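Local coordinates for protein leukocyte-associated immunoglobulin-like receptor 1 (Mus musculus, PDB 4ESK) that acts as an inhibitory collagen receptor on immune cells, restraining natural killer, B and T cells through recruited phosphatases, here represented by its extracellular immunoglobulin-like domain, at residues 54-57 with 62-65. Residues are numbered along the deposited sequence; the frame is centred on the assembly and turned at random. Where two conformers were deposited one is given.
Sequences KSTE and EDEF
Lys54 CE sits over one face of the Phe65 ring, offset toward the rim, 4.3 Å from the centroid in a CH-pi contact. Lys54 CG reaches the rim at CE1 and CZ. Strand residue Leu44 also packs on this phenylalanine, as does Cys30, half of the disulfide with Cys80. With CG lodged between backbone N and carbonyl carbon (chi1 59°) and the chain extended beyond it, the lysine crosses to the other strand, where NZ donates to Glu64 O at 2.6 Å, in the carbonyl plane. Cut back to an alanine here, the side chain would probably lose its CH-pi contact with the ring and leave the Glu64 carbonyl without its ammonium donor.

Further along, the Asp63 carboxylate holds the chain just after strand 49-55. Its OD2 takes the backbone N-H of Glu57 at 2.9 Å, nearly straight at 162°, and also accepts from a water that donates to Ser55 O as well. OD1 is held by His36 NE2 and Tyr82 OH, so both oxygens of this buried group are engaged and its rotation is probably fixed. Glu57 CG packs 3.6 Å from Glu62 O, while a second water accepts from Glu64 N and donates weakly to Glu57 OE2.

Strands 49-55 and 62-67 belong to different sheets, so these side chains and waters bridge the two sheets of an immunoglobulin beta-sandwich beside its edge strand 49-55, where the chain passes from one sheet to the other.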
loop_
_atom_site.group_PDB
_atom_site.type_symbol
_atom_site.label_atom_id
_atom_site.label_comp_id
_atom_site.label_asym_id
_atom_site.label_seq_id
_atom_site.Cartn_x
_atom_site.Cartn_y
_atom_site.Cartn_z
ATOM N N LYS A 54 6.933 1.623 9.092
ATOM C CA LYS A 54 8.166 0.944 9.428
ATOM C C LYS A 54 9.340 1.554 8.688
ATOM O O LYS A 54 9.143 2.360 7.794
ATOM C CB LYS A 54 8.083 -0.564 9.130
ATOM C CG LYS A 54 7.794 -0.950 7.688
ATOM C CD LYS A 54 8.023 -2.442 7.467
ATOM C CE LYS A 54 7.318 -2.955 6.223
ATOM N NZ LYS A 54 7.436 -4.425 6.058
ATOM N N SER A 55 10.551 1.177 9.110
ATOM C CA SER A 55 11.762 1.541 8.405
ATOM C C SER A 55 11.768 0.865 7.044
ATOM O O SER A 55 11.245 -0.238 6.886
ATOM C CB SER A 55 13.002 1.097 9.174
ATOM O OG SER A 55 14.143 1.217 8.347
ATOM N N THR A 56 12.351 1.525 6.056
ATOM C CA THR A 56 12.447 0.946 4.716
ATOM C C THR A 56 13.459 -0.202 4.628
ATOM O O THR A 56 14.405 -0.271 5.409
ATOM C CB THR A 56 12.884 2.036 3.715
ATOM O OG1 THR A 56 14.070 2.666 4.229
ATOM C CG2 THR A 56 11.790 3.068 3.518
ATOM N N GLU A 57 13.281 -1.088 3.646
ATOM C CA GLU A 57 14.279 -2.136 3.350
ATOM C C GLU A 57 15.614 -1.561 2.862
ATOM O O GLU A 57 15.620 -0.672 2.038
ATOM C CB GLU A 57 13.741 -3.061 2.252
ATOM C CG GLU A 57 12.567 -3.914 2.696
ATOM C CD GLU A 57 13.002 -5.168 3.428
ATOM O OE1 GLU A 57 14.206 -5.493 3.421
ATOM O OE2 GLU A 57 12.128 -5.833 4.014
ATOM N N GLU A 62 10.971 -2.474 -2.667
ATOM C CA GLU A 62 9.600 -2.742 -2.267
ATOM C C GLU A 62 9.536 -2.933 -0.755
ATOM O O GLU A 62 10.436 -3.512 -0.155
ATOM C CB GLU A 62 9.057 -4.012 -2.957
ATOM C CG GLU A 62 8.876 -3.878 -4.458
ATOM C CD GLU A 62 10.169 -3.617 -5.232
ATOM O OE1 GLU A 62 11.094 -4.454 -5.198
ATOM O OE2 GLU A 62 10.274 -2.557 -5.869
ATOM N N ASP A 63 8.441 -2.484 -0.170
ATOM C CA ASP A 63 8.185 -2.571 1.273
ATOM C C ASP A 63 6.757 -3.080 1.438
ATOM O O ASP A 63 5.813 -2.442 0.968
ATOM C CB ASP A 63 8.315 -1.184 1.871
ATOM C CG ASP A 63 9.705 -0.625 1.729
ATOM O OD1 ASP A 63 9.945 0.114 0.750
ATOM O OD2 ASP A 63 10.576 -0.953 2.563
ATOM N N GLU A 64 6.603 -4.235 2.077
ATOM C CA GLU A 64 5.317 -4.904 2.121
ATOM C C GLU A 64 4.664 -4.801 3.479
ATOM O O GLU A 64 5.348 -4.847 4.505
ATOM C CB GLU A 64 5.480 -6.377 1.826
ATOM C CG GLU A 64 5.935 -6.687 0.430
ATOM C CD GLU A 64 5.767 -8.149 0.094
ATOM O OE1 GLU A 64 5.066 -8.870 0.840
ATOM O OE2 GLU A 64 6.359 -8.575 -0.910
ATOM N N PHE A 65 3.344 -4.701 3.470
ATOM C CA PHE A 65 2.536 -4.702 4.682
ATOM C C PHE A 65 1.493 -5.804 4.519
ATOM O O PHE A 65 0.685 -5.740 3.604
ATOM C CB PHE A 65 1.832 -3.361 4.843
ATOM C CG PHE A 65 2.755 -2.191 5.057
ATOM C CD1 PHE A 65 3.051 -1.770 6.327
ATOM C CD2 PHE A 65 3.288 -1.487 3.987
ATOM C CE1 PHE A 65 3.895 -0.691 6.544
ATOM C CE2 PHE A 65 4.139 -0.408 4.191
ATOM C CZ PHE A 65 4.429 0.001 5.475
HETATM O O HOH W 1 10.117 -1.973 4.908
HETATM O O HOH W 2 8.968 -5.688 2.914
#